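Local coordinates for phenylacetic acid degradation-related protein (Silicibacter sp., PDB 2QWZ) that probably hydrolyses acyl thioesters, perhaps in the breakdown of phenylacetic acid, at residues E43-A48 against T55-V60; S113-L118 against E140-P145; D134-S139 against V146-M151. All coordinates share one frame; numbering follows the deposited sequence.

All three interactions lie on or at the end of one antiparallel sheet, their centres 12 to 13 Å from one another. Interaction 1 joins strands 44-49 and 53-58 in a hairpin at one margin of the sheet within the chain, and closes before the other two begin. Interactions 2 and 3 alternate along the chain: in interaction 2 the lead-in to strand 117-126 meets the loop 140-145, and that loop connects the two strands of interaction 3. Interaction 2 bridges the others, since Arg-57 forms salt bridges to Asp-116 and Glu-140, and Leu-118 and Phe-138 are linked through their backbones. With helix 73-92 packed on the sheet, the arrangement fits the hotdog fold of thioesterases.

Interaction 1: residues E43-A48 against T55-V60; sequences EFSIDA and TMRLNV
Phe-44 to Ile-46 runs antiparallel to Thr-55 to Leu-58 at an angle of 151°, with Ser-45 and Arg-57 as a hydrogen-bonded pair. Ser-45 N lies 2.9 Å from Arg-57 O, and Arg-57 N 2.7 Å from Ser-45 O. Asn-59 N adds a bond to Glu-43 O. Towards the other end Asp-47 and Ala-48 both face Thr-55 in a classic beta bulge: Thr-55 O takes weak bonds from both their amides, while Thr-55 N donates to Ala-48 O at 3.0 Å.

The bulge turns Asp-47 toward the opposite strand, where its carboxylate meets the guanidinium of Arg-57. Arg-57 NE lies 3.3 Å from Asp-47 OD1, giving a straight bond in the guanidinium plane to the syn lone pair. The second arm, Arg-57 NH2 to Asp-47 OD2 at 3.0 Å, is bent and weak, and the two planes are turned 39° apart. CG of Arg-57 stands opposite its own backbone N (chi1 -174°), and the aliphatic chain runs past Ser-45 OG before bending at chi3. NH1 of Arg-57 forms salt bridges to both Glu-140 and Asp-116. A leucine in place of Arg-57 would probably leave these three carboxylates without their common counter-charge.

Apolar residues suit the other face. Phe-44 CE1 rests 3.7 Å from Leu-58 CB, while the methylene CG of Glu-43 covers one face of the ring. The bent selenomethionine Met-56 brings its SE within 4.0 Å of Ile-46 CG1. Helix 73-92 covers Phe-44 and Met-56, and helix 26-36 covers Ile-46. Such a bulged hairpin, with one face against a long helix and the other carrying polar groups, fits the margin of a hotdog fold.

Interaction 2: residues S113-L118 against E140-P145; sequences SGRDLL and EGMEAP
Glu-140 makes the first contacts, its N donating a nearly straight bond (175°) to Asp-116 O at 3.0 Å. Its side chain is extended, laying CG 3.8 Å from Leu-118 CD1, so the methylenes serve as apolar surface while the carboxylate runs alongside that of Asp-116. Glu-140 OE1 and Asp-116 OD2 are 4.1 Å apart, a proximity of like charges that is probably eased by Arg-57, whose NH1 bridges both. The carbonyl of Glu-140 takes the other bond of the contact: Arg-115 NH1 reaches Glu-140 O at 2.7 Å, lying in the carbonyl plane, with the oxygen in the guanidinium plane.

Here the loop between strands 130-139 and 147-154 of the antiparallel sheet folds back beside the entry to strand 117-126. Gly-141 suits the turn on two counts: its phi is positive (94°), and a CB would clash with Arg-115 NH1. Its N also binds a glycerol, probably from the crystallisation liquor. Next comes the selenomethionine Met-142, crossing Arg-115 at about a right angle. Bends at chi2 and chi3 carry its SE over the centre of one guanidinium face, 3.9 Å from Arg-115 CZ.

Interaction 3: residues D134-S139 against V146-M151; sequences DILLFS and VARSTM
Leu-137 O receives two backbone amides, Val-146 N at 2.8 Å and Ala-147 N at 3.4 Å, both weakly: a classic beta bulge at the loop end of the hairpin. Beyond it the antiparallel ladder is regular. Leu-137 N gives a straight bond (173°) to Ala-147 O, and Ile-135 exchanges two bonds with Ser-149.

On the face towards helix 73-92, Leu-137 CD2 rests 3.8 Å from the small Ala-147 CB. Ile-135 CG2 presses on Ser-149 CB at 3.4 Å, tighter than usual, and the compact serine directs its OG to Ser-104 O.

On the other face Leu-136 CD2 lies 3.4 Å from Arg-148 CB. The arginine's CG sits between backbone N and carbonyl carbon (chi1 79°), and bends farther along fold the chain back to Thr-150, whose OG1 accepts from Arg-148 NH1 at 2.7 Å. A water links NH1, weakly, to Asp-134 OD2. Asp-134 OD1 forms a salt bridge with Arg-122, and Arg-148 NE another with Asp-106. Because Arg-148 NH1 approaches Arg-148 NH1 of the second subunit, these nearby carboxylates probably offset the repulsion of two buried arginines at the subunit interface.

Interaction 1: residues E43-A48 against T55-V60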
loop_
_atom_site.group_PDB
_atom_site.type_symbol
_atom_site.label_atom_id
_atom_site.label_comp_id
_atom_site.label_asym_id
_atom_site.label_seq_id
_atom_site.Cartn_x
_atom_site.Cartn_y
_atom_site.Cartn_z
ATOM N N GLU A 43 -23.819 6.175 -12.658
ATOM C CA GLU A 43 -23.235 5.673 -11.404
ATOM C C GLU A 43 -22.438 6.742 -10.677
ATOM O O GLU A 43 -22.605 6.911 -9.475
ATOM C CB GLU A 43 -22.330 4.463 -11.641
ATOM C CG GLU A 43 -21.817 3.890 -10.328
ATOM C CD GLU A 43 -20.933 2.684 -10.485
ATOM O OE1 GLU A 43 -20.511 2.389 -11.624
ATOM O OE2 GLU A 43 -20.638 2.042 -9.447
ATOM N N PHE A 44 -21.566 7.427 -11.418
ATOM C CA PHE A 44 -20.650 8.454 -10.880
ATOM C C PHE A 44 -20.952 9.865 -11.390
ATOM O O PHE A 44 -21.076 10.063 -12.591
ATOM C CB PHE A 44 -19.192 8.079 -11.199
ATOM C CG PHE A 44 -18.738 6.808 -10.499
ATOM C CD1 PHE A 44 -18.745 6.724 -9.109
ATOM C CD2 PHE A 44 -18.355 5.704 -11.211
ATOM C CE1 PHE A 44 -18.348 5.569 -8.466
ATOM C CE2 PHE A 44 -17.956 4.561 -10.579
ATOM C CZ PHE A 44 -17.963 4.480 -9.205
ATOM N N SER A 45 -21.082 10.827 -10.468
ATOM C CA SER A 45 -21.237 12.241 -10.820
ATOM C C SER A 45 -20.373 13.154 -9.935
ATOM O O SER A 45 -20.135 12.850 -8.776
ATOM C CB SER A 45 -22.712 12.658 -10.778
ATOM O OG SER A 45 -23.276 12.515 -9.462
ATOM N N ILE A 46 -19.933 14.280 -10.479
ATOM C CA ILE A 46 -19.122 15.252 -9.745
ATOM C C ILE A 46 -20.004 16.176 -8.906
ATOM O O ILE A 46 -20.785 16.941 -9.447
ATOM C CB ILE A 46 -18.266 16.117 -10.724
ATOM C CG1 ILE A 46 -17.530 15.249 -11.744
ATOM C CG2 ILE A 46 -17.274 17.021 -9.970
ATOM C CD1 ILE A 46 -16.643 16.038 -12.690
ATOM N N ASP A 47 -19.899 16.123 -7.582
ATOM C CA ASP A 47 -20.483 17.180 -6.766
ATOM C C ASP A 47 -19.750 18.520 -6.758
ATOM O O ASP A 47 -20.384 19.568 -6.717
ATOM C CB ASP A 47 -20.643 16.730 -5.297
ATOM C CG ASP A 47 -21.677 15.684 -5.133
ATOM O OD1 ASP A 47 -22.356 15.369 -6.120
ATOM O OD2 ASP A 47 -21.817 15.172 -4.010
ATOM N N ALA A 48 -18.430 18.505 -6.726
ATOM C CA ALA A 48 -17.650 19.738 -6.704
ATOM C C ALA A 48 -16.279 19.517 -7.300
ATOM O O ALA A 48 -15.755 18.423 -7.257
ATOM C CB ALA A 48 -17.507 20.234 -5.298
ATOM N N THR A 55 -15.043 16.343 -5.262
ATOM C CA THR A 55 -16.031 15.459 -4.599
ATOM C C THR A 55 -16.848 14.714 -5.628
ATOM O O THR A 55 -17.555 15.326 -6.423
ATOM C CB THR A 55 -16.961 16.231 -3.689
ATOM O OG1 THR A 55 -16.153 16.988 -2.818
ATOM C CG2 THR A 55 -17.860 15.297 -2.852
HETATM N N MSE A 56 -16.689 13.390 -5.665
HETATM C CA MSE A 56 -17.431 12.549 -6.582
HETATM C C MSE A 56 -18.475 11.742 -5.826
HETATM O O MSE A 56 -18.212 11.327 -4.695
HETATM C CB MSE A 56 -16.474 11.612 -7.259
HETATM C CG MSE A 56 -17.056 10.827 -8.370
HETATM SE SE MSE A 56 -16.927 11.629 -10.128
HETATM C CE MSE A 56 -15.043 11.977 -10.390
ATOM N N ARG A 57 -19.625 11.526 -6.478
ATOM C CA ARG A 57 -20.772 10.798 -5.928
ATOM C C ARG A 57 -20.915 9.475 -6.652
ATOM O O ARG A 57 -20.816 9.422 -7.895
ATOM C CB ARG A 57 -22.059 11.599 -6.132
ATOM C CG ARG A 57 -23.307 11.002 -5.462
ATOM C CD ARG A 57 -24.519 11.914 -5.660
ATOM N NE ARG A 57 -24.353 13.106 -4.855
ATOM C CZ ARG A 57 -24.771 13.220 -3.607
ATOM N NH1 ARG A 57 -25.431 12.230 -3.019
ATOM N NH2 ARG A 57 -24.503 14.320 -2.946
ATOM N N LEU A 58 -21.106 8.415 -5.868
ATOM C CA LEU A 58 -21.585 7.144 -6.386
ATOM C C LEU A 58 -23.057 7.070 -6.021
ATOM O O LEU A 58 -23.422 7.018 -4.823
ATOM C CB LEU A 58 -20.826 5.957 -5.773
ATOM C CG LEU A 58 -21.067 4.495 -6.177
ATOM C CD1 LEU A 58 -19.914 3.611 -5.606
ATOM C CD2 LEU A 58 -22.384 3.961 -5.694
ATOM N N ASN A 59 -23.892 7.050 -7.053
ATOM C CA ASN A 59 -25.345 6.875 -6.897
ATOM C C ASN A 59 -25.675 5.442 -6.502
ATOM O O ASN A 59 -25.672 4.564 -7.343
ATOM C CB ASN A 59 -26.027 7.243 -8.226
ATOM C CG ASN A 59 -27.541 7.029 -8.220
ATOM O OD1 ASN A 59 -28.175 6.843 -7.174
ATOM N ND2 ASN A 59 -28.128 7.087 -9.411
ATOM N N VAL A 60 -25.964 5.221 -5.223
ATOM C CA VAL A 60 -26.146 3.875 -4.662
ATOM C C VAL A 60 -27.345 3.132 -5.280
ATOM O O VAL A 60 -27.354 1.903 -5.384
ATOM C CB VAL A 60 -26.274 3.903 -3.115
ATOM C CG1 VAL A 60 -27.589 4.503 -2.701
ATOM C CG2 VAL A 60 -26.136 2.487 -2.511
#

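Interaction 2: residues S113-L118 against E140-P145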
loop_
_atom_site.group_PDB
_atom_site.type_symbol
_atom_site.label_atom_id
_atom_site.label_comp_id
_atom_site.label_asym_id
_atom_site.label_seq_id
_atom_site.Cartn_x
_atom_site.Cartn_y
_atom_site.Cartn_z
ATOM N N SER A 113 -26.004 1.489 4.755
ATOM C CA SER A 113 -26.893 0.971 3.720
ATOM C C SER A 113 -27.948 2.015 3.319
ATOM O O SER A 113 -28.614 2.606 4.187
ATOM C CB SER A 113 -27.608 -0.281 4.240
ATOM O OG SER A 113 -28.423 -0.842 3.226
ATOM N N GLY A 114 -28.105 2.219 2.017
ATOM C CA GLY A 114 -29.171 3.057 1.477
ATOM C C GLY A 114 -28.808 4.506 1.205
ATOM O O GLY A 114 -29.694 5.294 1.006
ATOM N N ARG A 115 -27.511 4.833 1.219
ATOM C CA ARG A 115 -26.999 6.189 1.004
ATOM C C ARG A 115 -25.936 6.211 -0.071
ATOM O O ARG A 115 -25.193 5.239 -0.234
ATOM C CB ARG A 115 -26.369 6.717 2.257
ATOM C CG ARG A 115 -27.328 6.796 3.388
ATOM C CD ARG A 115 -26.680 7.492 4.507
ATOM N NE ARG A 115 -27.622 7.733 5.613
ATOM C CZ ARG A 115 -27.663 8.848 6.338
ATOM N NH1 ARG A 115 -26.855 9.881 6.095
ATOM N NH2 ARG A 115 -28.540 8.945 7.319
ATOM N N ASP A 116 -25.852 7.316 -0.794
ATOM C CA ASP A 116 -24.771 7.488 -1.755
ATOM C C ASP A 116 -23.472 7.535 -1.000
ATOM O O ASP A 116 -23.432 7.807 0.205
ATOM C CB ASP A 116 -24.913 8.770 -2.569
ATOM C CG ASP A 116 -26.109 8.757 -3.480
ATOM O OD1 ASP A 116 -26.723 7.698 -3.717
ATOM O OD2 ASP A 116 -26.443 9.845 -3.936
ATOM N N LEU A 117 -22.412 7.224 -1.737
ATOM C CA LEU A 117 -21.064 7.246 -1.224
ATOM C C LEU A 117 -20.391 8.454 -1.847
ATOM O O LEU A 117 -20.494 8.660 -3.054
ATOM C CB LEU A 117 -20.338 5.966 -1.626
ATOM C CG LEU A 117 -19.596 5.224 -0.538
ATOM C CD1 LEU A 117 -20.578 4.837 0.592
ATOM C CD2 LEU A 117 -18.912 4.029 -1.157
ATOM N N LEU A 118 -19.712 9.246 -1.017
ATOM C CA LEU A 118 -18.991 10.408 -1.483
ATOM C C LEU A 118 -17.516 10.112 -1.310
ATOM O O LEU A 118 -17.103 9.545 -0.273
ATOM C CB LEU A 118 -19.380 11.636 -0.658
ATOM C CG LEU A 118 -20.863 11.973 -0.616
ATOM C CD1 LEU A 118 -21.019 13.245 0.161
ATOM C CD2 LEU A 118 -21.446 12.110 -2.013
ATOM N N GLU A 140 -22.771 9.423 2.698
ATOM C CA GLU A 140 -23.179 10.808 2.755
ATOM C C GLU A 140 -23.963 11.084 4.037
ATOM O O GLU A 140 -24.938 10.414 4.296
ATOM C CB GLU A 140 -24.022 11.121 1.543
ATOM C CG GLU A 140 -24.519 12.544 1.471
ATOM C CD GLU A 140 -25.132 12.847 0.106
ATOM O OE1 GLU A 140 -25.788 11.928 -0.482
ATOM O OE2 GLU A 140 -25.065 14.024 -0.304
ATOM N N GLY A 141 -23.526 12.066 4.827
ATOM C CA GLY A 141 -24.219 12.450 6.065
ATOM C C GLY A 141 -23.715 11.786 7.330
ATOM O O GLY A 141 -24.221 12.062 8.415
HETATM N N MSE A 142 -22.757 10.868 7.187
HETATM C CA MSE A 142 -22.132 10.197 8.320
HETATM C C MSE A 142 -20.722 10.755 8.340
HETATM O O MSE A 142 -20.053 10.747 7.321
HETATM C CB MSE A 142 -22.087 8.691 8.102
HETATM C CG MSE A 142 -23.343 8.058 7.524
HETATM SE SE MSE A 142 -24.794 7.986 8.818
HETATM C CE MSE A 142 -23.975 6.716 10.104
ATOM N N GLU A 143 -20.281 11.264 9.481
ATOM C CA GLU A 143 -19.027 12.027 9.538
ATOM C C GLU A 143 -17.760 11.157 9.535
ATOM O O GLU A 143 -16.722 11.573 8.992
ATOM C CB GLU A 143 -19.047 13.020 10.708
ATOM C CG GLU A 143 -19.848 14.298 10.386
ATOM N N ALA A 144 -17.859 9.944 10.070
ATOM C CA ALA A 144 -16.724 9.018 10.139
ATOM C C ALA A 144 -16.490 8.390 8.769
ATOM O O ALA A 144 -17.401 7.764 8.220
ATOM C CB ALA A 144 -16.994 7.933 11.186
ATOM N N PRO A 145 -15.283 8.559 8.198
ATOM C CA PRO A 145 -15.091 7.988 6.860
ATOM C C PRO A 145 -15.169 6.466 6.833
ATOM O O PRO A 145 -14.618 5.781 7.701
ATOM C CB PRO A 145 -13.686 8.475 6.438
ATOM C CG PRO A 145 -13.000 8.908 7.675
ATOM C CD PRO A 145 -14.072 9.250 8.693
#

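Interaction 3: residues D134-S139 against V146-M151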
loop_
_atom_site.group_PDB
_atom_site.type_symbol
_atom_site.label_atom_id
_atom_site.label_comp_id
_atom_site.label_asym_id
_atom_site.label_seq_id
_atom_site.Cartn_x
_atom_site.Cartn_y
_atom_site.Cartn_z
ATOM N N ASP A 134 -4.862 11.337 -2.968
ATOM C CA ASP A 134 -5.543 10.504 -2.016
ATOM C C ASP A 134 -7.012 10.929 -1.831
ATOM O O ASP A 134 -7.470 11.887 -2.473
ATOM C CB ASP A 134 -4.721 10.399 -0.722
ATOM C CG ASP A 134 -4.691 11.665 0.074
ATOM O OD1 ASP A 134 -5.525 12.525 -0.155
ATOM O OD2 ASP A 134 -3.827 11.785 0.952
ATOM N N ILE A 135 -7.760 10.168 -1.027
ATOM C CA ILE A 135 -9.216 10.270 -1.009
ATOM C C ILE A 135 -9.774 9.653 0.301
ATOM O O ILE A 135 -9.240 8.671 0.766
ATOM C CB ILE A 135 -9.826 9.578 -2.246
ATOM C CG1 ILE A 135 -11.346 9.742 -2.316
ATOM C CG2 ILE A 135 -9.431 8.146 -2.328
ATOM C CD1 ILE A 135 -11.889 9.715 -3.731
ATOM N N LEU A 136 -10.783 10.298 0.881
ATOM C CA LEU A 136 -11.628 9.734 1.969
ATOM C C LEU A 136 -13.040 9.474 1.428
ATOM O O LEU A 136 -13.636 10.345 0.785
ATOM C CB LEU A 136 -11.725 10.691 3.129
ATOM C CG LEU A 136 -10.454 10.888 3.965
ATOM C CD1 LEU A 136 -10.727 11.898 5.033
ATOM C CD2 LEU A 136 -9.942 9.612 4.602
ATOM N N LEU A 137 -13.561 8.281 1.708
ATOM C CA LEU A 137 -14.874 7.862 1.295
ATOM C C LEU A 137 -15.797 7.955 2.518
ATOM O O LEU A 137 -15.428 7.540 3.610
ATOM C CB LEU A 137 -14.870 6.418 0.851
ATOM C CG LEU A 137 -14.308 6.199 -0.575
ATOM C CD1 LEU A 137 -12.991 6.756 -0.592
ATOM C CD2 LEU A 137 -14.282 4.715 -0.839
ATOM N N PHE A 138 -17.002 8.440 2.270
ATOM C CA PHE A 138 -17.978 8.713 3.287
ATOM C C PHE A 138 -19.281 8.124 2.794
ATOM O O PHE A 138 -19.562 8.164 1.594
ATOM C CB PHE A 138 -18.124 10.235 3.418
ATOM C CG PHE A 138 -16.913 10.926 3.986
ATOM C CD1 PHE A 138 -16.693 10.939 5.322
ATOM C CD2 PHE A 138 -15.959 11.468 3.170
ATOM C CE1 PHE A 138 -15.576 11.582 5.885
ATOM C CE2 PHE A 138 -14.823 12.082 3.699
ATOM C CZ PHE A 138 -14.643 12.156 5.061
ATOM N N SER A 139 -20.078 7.576 3.705
ATOM C CA SER A 139 -21.502 7.482 3.447
ATOM C C SER A 139 -22.066 8.883 3.678
ATOM O O SER A 139 -21.856 9.478 4.715
ATOM C CB SER A 139 -22.197 6.434 4.337
ATOM O OG SER A 139 -21.955 5.117 3.826
ATOM N N VAL A 146 -15.819 5.927 5.818
ATOM C CA VAL A 146 -15.892 4.479 5.715
ATOM C C VAL A 146 -14.589 3.868 5.201
ATOM O O VAL A 146 -14.288 2.709 5.492
ATOM C CB VAL A 146 -17.087 4.028 4.872
ATOM C CG1 VAL A 146 -18.326 4.615 5.476
ATOM C CG2 VAL A 146 -16.920 4.418 3.424
ATOM N N ALA A 147 -13.806 4.649 4.483
ATOM C CA ALA A 147 -12.623 4.125 3.790
ATOM C C ALA A 147 -11.665 5.235 3.447
ATOM O O ALA A 147 -12.051 6.370 3.472
ATOM C CB ALA A 147 -13.020 3.374 2.506
ATOM N N ARG A 148 -10.398 4.897 3.157
ATOM C CA ARG A 148 -9.413 5.864 2.661
ATOM C C ARG A 148 -8.517 5.219 1.641
ATOM O O ARG A 148 -8.354 4.030 1.645
ATOM C CB ARG A 148 -8.622 6.578 3.783
ATOM C CG ARG A 148 -7.466 5.925 4.506
ATOM C CD ARG A 148 -6.066 6.586 4.165
ATOM N NE ARG A 148 -5.415 5.606 3.332
ATOM C CZ ARG A 148 -4.724 5.834 2.231
ATOM N NH1 ARG A 148 -4.450 7.057 1.829
ATOM N NH2 ARG A 148 -4.281 4.782 1.571
ATOM N N SER A 149 -8.009 6.001 0.714
ATOM C CA SER A 149 -7.261 5.444 -0.421
ATOM C C SER A 149 -6.233 6.390 -0.955
ATOM O O SER A 149 -6.367 7.573 -0.764
ATOM C CB SER A 149 -8.226 5.089 -1.567
ATOM O OG SER A 149 -7.565 4.518 -2.659
ATOM N N THR A 150 -5.207 5.831 -1.623
ATOM C CA THR A 150 -4.183 6.555 -2.312
ATOM C C THR A 150 -4.143 5.956 -3.700
ATOM O O THR A 150 -4.176 4.729 -3.857
ATOM C CB THR A 150 -2.784 6.371 -1.677
ATOM O OG1 THR A 150 -2.846 6.697 -0.276
ATOM C CG2 THR A 150 -1.791 7.271 -2.312
HETATM N N MSE A 151 -4.170 6.810 -4.692
HETATM C CA MSE A 151 -4.093 6.359 -6.064
HETATM C C MSE A 151 -2.958 7.059 -6.663
HETATM O O MSE A 151 -2.820 8.262 -6.433
HETATM C CB MSE A 151 -5.331 6.757 -6.856
HETATM C CG MSE A 151 -6.643 6.114 -6.417
HETATM SE SE MSE A 151 -6.903 4.262 -6.740
HETATM C CE MSE A 151 -6.003 4.159 -8.543
HETATM O O HOH W 1 -3.761 9.615 3.245
#